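Local coordinates for chain length determinant protein (Shigella flexneri, PDB 4E2H), which probably sets the length distribution of the O-antigen chains of lipopolysaccharide, acting through its periplasmic domain at the inner membrane, at residues 170-175 with 183-188; 56-61 with 72-77; 87-92 with 101-106. One frame throughout, in Å; residues are numbered along the deposited sequence.

Contact 1 of 3, residues 170-175 with 183-188; sequences PQVQQT and LFLLGS
P170 enters the contact through its backbone: its CA lies 3.4 Å from the carbonyl O of L185, with an angle of 151° at the hydrogen, a CH...O contact, while its ring atom CD passes 3.8 Å from L186 O. The next residue makes the one hydrogen bond between the segments, Q171 N to L185 O at 3.0 Å. The C=O...N angle of 161° puts the amide donor close to the carbonyl line; the same oxygen also takes the CA-H of P170. With its CG anti to the carbonyl carbon (chi1 -58°), L185 brings CD2 to 4.2 Å from Q171 CB, and the same methyl lies over one face of the F184 ring, offset toward its rim. Residues 184-186 form a 3-10 turn, confirmed by bonds from L186 N to L183 O and from G187 N to F184 O, which leads into helix 187-195. The segments belong to the connection by which the chain turns back after the long helix 97-164, consistent with the extended helical hairpin of Wzz periplasmic domains. S188 bonds to V167. Further along, V172 directs CG1 at L185 CD1, a loose apolar approach of 4.5 Å. V172 also packs on T175 of the second subunit, and L185 on P170 of that same neighbouring copy.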
# COMPACT_ATOMS: atom_id res chain seq x y z
N PRO C 170 -26.58 -26.35 35.71
CA PRO C 170 -25.63 -25.34 36.19
C PRO C 170 -25.45 -25.42 37.71
O PRO C 170 -26.44 -25.50 38.44
CB PRO C 170 -26.29 -24.02 35.79
CG PRO C 170 -27.07 -24.36 34.56
CD PRO C 170 -27.54 -25.79 34.74
N GLN C 171 -24.20 -25.37 38.15
CA GLN C 171 -23.85 -25.38 39.56
C GLN C 171 -23.49 -23.97 40.06
O GLN C 171 -23.18 -23.78 41.25
CB GLN C 171 -22.66 -26.31 39.79
CG GLN C 171 -22.90 -27.76 39.36
CD GLN C 171 -23.86 -28.47 40.28
OE1 GLN C 171 -24.83 -29.08 39.81
NE2 GLN C 171 -23.60 -28.41 41.58
N VAL C 172 -23.53 -22.99 39.16
CA VAL C 172 -23.09 -21.64 39.52
C VAL C 172 -24.14 -20.54 39.36
O VAL C 172 -24.79 -20.42 38.31
CB VAL C 172 -21.77 -21.25 38.79
CG1 VAL C 172 -20.59 -21.96 39.42
CG2 VAL C 172 -21.85 -21.59 37.31
N GLN C 173 -24.30 -19.76 40.43
CA GLN C 173 -25.14 -18.56 40.41
C GLN C 173 -24.43 -17.46 39.60
O GLN C 173 -24.81 -17.17 38.47
CB GLN C 173 -25.45 -18.07 41.83
CG GLN C 173 -26.46 -18.93 42.61
CD GLN C 173 -25.83 -19.73 43.75
OE1 GLN C 173 -25.42 -19.17 44.78
NE2 GLN C 173 -25.74 -21.05 43.58
N GLN C 174 -23.39 -16.87 40.18
CA GLN C 174 -22.63 -15.84 39.48
C GLN C 174 -21.57 -16.48 38.58
O GLN C 174 -20.79 -17.34 39.01
CB GLN C 174 -22.05 -14.80 40.45
CG GLN C 174 -23.12 -13.87 41.05
CD GLN C 174 -23.75 -14.43 42.33
OE1 GLN C 174 -23.44 -15.54 42.76
NE2 GLN C 174 -24.64 -13.64 42.94
N THR C 175 -21.54 -16.04 37.33
CA THR C 175 -21.09 -16.85 36.21
C THR C 175 -20.21 -16.09 35.22
O THR C 175 -20.69 -15.69 34.15
CB THR C 175 -22.32 -17.33 35.43
N LEU C 183 -15.47 -25.67 33.06
CA LEU C 183 -16.56 -25.88 32.09
C LEU C 183 -17.67 -26.82 32.59
O LEU C 183 -18.86 -26.52 32.42
CB LEU C 183 -16.05 -26.37 30.73
CG LEU C 183 -15.85 -25.29 29.67
CD1 LEU C 183 -14.89 -25.78 28.57
CD2 LEU C 183 -17.20 -24.85 29.08
N PHE C 184 -17.29 -27.95 33.18
CA PHE C 184 -18.27 -28.97 33.55
C PHE C 184 -19.31 -28.42 34.55
O PHE C 184 -20.36 -29.03 34.77
CB PHE C 184 -17.59 -30.23 34.12
CG PHE C 184 -17.37 -30.18 35.62
CD1 PHE C 184 -16.26 -29.55 36.15
CD2 PHE C 184 -18.27 -30.78 36.49
CE1 PHE C 184 -16.05 -29.50 37.52
CE2 PHE C 184 -18.06 -30.73 37.86
CZ PHE C 184 -16.96 -30.09 38.37
N LEU C 185 -19.05 -27.26 35.13
CA LEU C 185 -20.04 -26.70 36.03
C LEU C 185 -21.31 -26.29 35.29
O LEU C 185 -22.34 -26.07 35.91
CB LEU C 185 -19.46 -25.52 36.79
CG LEU C 185 -18.22 -25.95 37.57
CD1 LEU C 185 -17.39 -24.73 38.00
CD2 LEU C 185 -18.62 -26.78 38.77
N LEU C 186 -21.25 -26.18 33.96
CA LEU C 186 -22.45 -25.78 33.19
C LEU C 186 -23.37 -26.98 33.13
O LEU C 186 -24.54 -26.89 32.71
CB LEU C 186 -22.08 -25.32 31.78
CG LEU C 186 -20.96 -24.29 31.66
CD1 LEU C 186 -20.48 -24.16 30.22
CD2 LEU C 186 -21.37 -22.93 32.21
N GLY C 187 -22.86 -28.13 33.55
CA GLY C 187 -23.69 -29.31 33.60
C GLY C 187 -23.88 -29.88 32.21
O GLY C 187 -23.70 -29.19 31.20
N SER C 188 -24.26 -31.15 32.19
CA SER C 188 -24.17 -31.97 30.99
C SER C 188 -25.33 -31.70 30.06
O SER C 188 -25.24 -31.96 28.86
CB SER C 188 -24.15 -33.45 31.38
OG SER C 188 -25.20 -33.72 32.29

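Contact 2 of 3, residues 56-61 with 72-77; sequences SAFSAL and EKLTIE
The phenyl ring of F58 projects from helix 56-61 against strand 74-77, where L74, T75 and I76 meet it obliquely. At its far end, F58 CZ lies 3.6 Å from CD2 of L74. On the CD2-CE2 side the ring reaches I76, with F58 CD2 3.8 Å from I76 CB, and F58 CE2 also comes within 3.7 Å of the backbone O of T75. With CG anti to the backbone N (chi1 -158°), the ring extends from the helix to the strand and spans the two alternate residues, L74 and I76, whose CB atoms face the helix; T75 between them turns its own side chain away. The side chains of F58 and L74 cross at about a right angle, and L74 CG as well as CD2 lies near the end of the ring. One turn along the helix, L61 CG meets that same methyl, L74 CD2, at 3.9 Å.

The segment axes approach to 8.5 Å at 145°, roughly antiparallel; helix 43-65 packs on the sheet of the alpha/beta base. Other residues extend this core: L61 also packs on Y106 and V110 of helix 97-164, and I76 on V89 of the adjacent strand. S59 OG, hydrogen-bonded to S55 O within its own helix, passes I76 CG2 at 4.4 Å. The contacts across the segments are mainly apolar, and what cohesion they provide comes probably from burial of hydrocarbon, with 251 Å² buried between the segments, while the polar backbone of the strand bonds to strand 87-92.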
# COMPACT_ATOMS: atom_id res chain seq x y z
N SER C 56 8.48 7.96 -21.48
CA SER C 56 9.24 6.80 -21.90
C SER C 56 8.71 6.33 -23.25
O SER C 56 9.47 6.14 -24.19
CB SER C 56 9.26 5.68 -20.84
OG SER C 56 8.13 4.83 -20.94
N ALA C 57 7.39 6.17 -23.37
CA ALA C 57 6.83 5.77 -24.65
C ALA C 57 7.18 6.84 -25.68
O ALA C 57 7.23 6.57 -26.89
CB ALA C 57 5.32 5.59 -24.53
N PHE C 58 7.42 8.06 -25.21
CA PHE C 58 7.76 9.13 -26.13
C PHE C 58 9.20 9.01 -26.64
O PHE C 58 9.49 9.23 -27.83
CB PHE C 58 7.55 10.48 -25.47
CG PHE C 58 7.36 11.60 -26.45
CD1 PHE C 58 6.11 11.88 -26.96
CD2 PHE C 58 8.44 12.37 -26.85
CE1 PHE C 58 5.93 12.90 -27.85
CE2 PHE C 58 8.27 13.42 -27.75
CZ PHE C 58 7.01 13.68 -28.25
N SER C 59 10.11 8.65 -25.75
CA SER C 59 11.49 8.37 -26.13
C SER C 59 11.54 7.25 -27.16
O SER C 59 12.42 7.22 -28.01
CB SER C 59 12.31 7.95 -24.91
OG SER C 59 12.19 8.89 -23.85
N ALA C 60 10.62 6.30 -27.05
CA ALA C 60 10.60 5.20 -27.99
C ALA C 60 10.14 5.72 -29.35
O ALA C 60 10.69 5.35 -30.38
CB ALA C 60 9.72 4.08 -27.50
N LEU C 61 9.14 6.60 -29.34
CA LEU C 61 8.60 7.13 -30.59
C LEU C 61 9.69 7.91 -31.34
O LEU C 61 9.82 7.79 -32.56
CB LEU C 61 7.41 8.03 -30.32
CG LEU C 61 6.68 8.58 -31.54
CD1 LEU C 61 6.41 7.46 -32.55
CD2 LEU C 61 5.38 9.29 -31.12
N GLU C 72 12.85 12.10 -38.74
CA GLU C 72 11.79 13.09 -38.56
C GLU C 72 12.00 14.06 -37.39
O GLU C 72 11.27 15.04 -37.25
CB GLU C 72 10.39 12.44 -38.51
N LYS C 73 13.00 13.79 -36.56
CA LYS C 73 13.36 14.70 -35.47
C LYS C 73 12.19 15.04 -34.52
O LYS C 73 11.54 16.09 -34.66
CB LYS C 73 13.98 16.01 -35.99
N LEU C 74 11.96 14.14 -33.57
CA LEU C 74 11.03 14.37 -32.46
C LEU C 74 11.84 14.58 -31.17
O LEU C 74 12.77 13.82 -30.90
CB LEU C 74 10.09 13.17 -32.29
CG LEU C 74 8.88 13.46 -31.41
CD1 LEU C 74 8.25 14.77 -31.84
CD2 LEU C 74 7.85 12.33 -31.44
N THR C 75 11.51 15.59 -30.38
CA THR C 75 12.37 15.91 -29.23
C THR C 75 11.67 15.94 -27.87
O THR C 75 10.51 16.36 -27.75
CB THR C 75 13.08 17.26 -29.46
OG1 THR C 75 13.97 17.15 -30.58
CG2 THR C 75 13.87 17.66 -28.22
N ILE C 76 12.39 15.50 -26.83
CA ILE C 76 11.90 15.59 -25.45
C ILE C 76 13.06 15.76 -24.47
O ILE C 76 14.03 14.98 -24.46
CB ILE C 76 11.07 14.34 -25.02
CG1 ILE C 76 10.79 14.37 -23.51
CG2 ILE C 76 11.82 13.06 -25.34
CD1 ILE C 76 9.40 14.89 -23.13
N GLU C 77 12.97 16.78 -23.63
CA GLU C 77 14.04 17.05 -22.70
C GLU C 77 13.47 17.98 -21.67
O GLU C 77 12.50 18.69 -21.94
CB GLU C 77 15.18 17.73 -23.44
CG GLU C 77 14.69 18.78 -24.43
CD GLU C 77 15.82 19.63 -24.97
OE1 GLU C 77 16.86 19.73 -24.27
OE2 GLU C 77 15.67 20.18 -26.09

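Contact 3 of 3, residues 87-92 with 101-106; sequences LTVSYV and MKLAQY
Y91 lays its ring alongside the aliphatic start of K102, the two side chains running in the same direction: Y91 CE2 is 3.3 Å from K102 CG and 3.6 Å from K102 CB. This is where strand 87-92, an inner strand of the antiparallel sheet, meets the beginning of helix 97-164 in the alpha/beta base of the periplasmic domain. The segment axes come within 8.1 Å at 131°, so the chain leaves the strand and folds back across the sheet as helix. For Y91 the torsion is chi1 172°, CG anti to the backbone N, which carries the ring out from the strand and over to K102, near the start of helix 97-164. K102 starts similarly; its CB and CG do the touching, and the bends beyond, at chi2, chi3 and chi4, lead the amino end away.

Beside this pair L103 turns the end of its side chain to the strand. Its side chain meets that of V89 at about a right angle, and L103 CD1 also lies 4.0 Å from Y91 CB. Thus one leucine bridges two alternate strand residues whose CB atoms face the helix. Around them, V89 packs on F58 of helix 43-65 and L103 on A15 of strand 12-18 and on P238, which places the contact within a wider apolar layer between the sheet and the helices. A turn later Y106 CE2 lies 4.5 Å from Y91 CE1, a more distant approach, and Y106 itself packs on L61 and L65. The V89-L103 crossing is closest between V89 CG2 and L103 CD1, 3.9 Å apart.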
# COMPACT_ATOMS: atom_id res chain seq x y z
N LEU C 87 8.61 19.20 -18.91
CA LEU C 87 9.23 18.55 -20.06
C LEU C 87 8.80 19.25 -21.34
O LEU C 87 7.65 19.68 -21.48
CB LEU C 87 8.85 17.07 -20.11
CG LEU C 87 9.66 16.03 -19.32
CD1 LEU C 87 8.89 14.69 -19.31
CD2 LEU C 87 11.09 15.81 -19.88
N THR C 88 9.73 19.34 -22.27
CA THR C 88 9.53 20.08 -23.50
C THR C 88 9.68 19.16 -24.68
O THR C 88 10.71 18.49 -24.84
CB THR C 88 10.57 21.18 -23.65
OG1 THR C 88 10.42 22.12 -22.59
CG2 THR C 88 10.42 21.87 -25.02
N VAL C 89 8.65 19.14 -25.53
CA VAL C 89 8.68 18.29 -26.71
C VAL C 89 8.58 19.15 -27.95
O VAL C 89 7.87 20.16 -27.95
CB VAL C 89 7.51 17.31 -26.70
CG1 VAL C 89 7.48 16.58 -25.38
CG2 VAL C 89 6.20 18.07 -26.93
N SER C 90 9.28 18.74 -29.00
CA SER C 90 9.30 19.53 -30.22
C SER C 90 9.42 18.63 -31.43
O SER C 90 10.17 17.64 -31.42
CB SER C 90 10.47 20.52 -30.20
OG SER C 90 11.66 19.89 -30.65
N TYR C 91 8.68 18.97 -32.48
CA TYR C 91 8.80 18.26 -33.74
C TYR C 91 9.18 19.21 -34.88
O TYR C 91 8.73 20.36 -34.94
CB TYR C 91 7.51 17.49 -34.05
CG TYR C 91 7.50 16.88 -35.42
CD1 TYR C 91 8.20 15.71 -35.68
CD2 TYR C 91 6.82 17.49 -36.46
CE1 TYR C 91 8.20 15.15 -36.95
CE2 TYR C 91 6.82 16.94 -37.73
CZ TYR C 91 7.51 15.77 -37.97
OH TYR C 91 7.51 15.23 -39.24
N VAL C 92 10.02 18.72 -35.79
CA VAL C 92 10.55 19.53 -36.89
C VAL C 92 9.91 19.20 -38.24
O VAL C 92 10.28 18.21 -38.87
CB VAL C 92 12.07 19.33 -37.03
CG1 VAL C 92 12.59 20.12 -38.23
CG2 VAL C 92 12.78 19.72 -35.76
N MSE C 101 0.35 20.05 -36.36
CA MSE C 101 -0.70 19.03 -36.31
C MSE C 101 -0.03 17.67 -36.13
O MSE C 101 -0.62 16.73 -35.61
CB MSE C 101 -1.61 19.05 -37.56
CG MSE C 101 -2.46 20.32 -37.71
SE MSE C 101 -3.28 20.53 -39.49
CE MSE C 101 -4.12 22.29 -39.27
N LYS C 102 1.22 17.62 -36.55
CA LYS C 102 2.05 16.43 -36.46
C LYS C 102 2.47 16.19 -35.01
O LYS C 102 2.26 15.10 -34.46
CB LYS C 102 3.30 16.63 -37.31
CG LYS C 102 3.91 15.38 -37.88
CD LYS C 102 3.12 14.86 -39.08
CE LYS C 102 2.06 13.86 -38.65
NZ LYS C 102 0.71 14.17 -39.22
N LEU C 103 3.09 17.20 -34.39
CA LEU C 103 3.46 17.09 -32.99
C LEU C 103 2.27 16.63 -32.18
O LEU C 103 2.35 15.68 -31.42
CB LEU C 103 3.94 18.43 -32.42
CG LEU C 103 4.19 18.34 -30.91
CD1 LEU C 103 5.39 17.43 -30.65
CD2 LEU C 103 4.39 19.68 -30.23
N ALA C 104 1.14 17.31 -32.34
CA ALA C 104 0.02 17.08 -31.47
C ALA C 104 -0.55 15.69 -31.66
O ALA C 104 -1.15 15.13 -30.74
CB ALA C 104 -1.06 18.13 -31.67
N GLN C 105 -0.38 15.13 -32.85
CA GLN C 105 -0.91 13.80 -33.08
C GLN C 105 0.01 12.73 -32.46
O GLN C 105 -0.47 11.76 -31.88
CB GLN C 105 -1.15 13.55 -34.56
CG GLN C 105 -0.22 12.55 -35.20
CD GLN C 105 -0.70 12.13 -36.58
OE1 GLN C 105 -1.88 12.31 -36.93
NE2 GLN C 105 0.21 11.56 -37.39
N TYR C 106 1.31 12.95 -32.55
CA TYR C 106 2.30 12.03 -32.01
C TYR C 106 2.26 11.96 -30.49
O TYR C 106 2.69 10.97 -29.86
CB TYR C 106 3.69 12.42 -32.50
CG TYR C 106 3.94 11.96 -33.92
CD1 TYR C 106 2.99 11.19 -34.59
CD2 TYR C 106 5.11 12.29 -34.60
CE1 TYR C 106 3.20 10.76 -35.88
CE2 TYR C 106 5.34 11.85 -35.90
CZ TYR C 106 4.38 11.09 -36.54
OH TYR C 106 4.57 10.64 -37.83

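From the N terminus, helix 43-65 leads to contact 2, which closes a loop with 10 residues between its segments, four of them still helix. The chain then enters strand 87-92, and contact 3 closes a loop with 8 residues between its segments, the last four already in helix 97-164. The two loops follow in series without nesting or crossing, yet their centres are 9 Å apart and they share a sheet: T75 N lies 2.7 Å from S90 O, a probable hydrogen bond between neighbouring strands. Together they tie two helices to one sheet. Helix 97-164 then carries the chain to contact 1, which closes a 7-residue loop before helix 187-195, about 63 Å from contact 2 between nearest atoms.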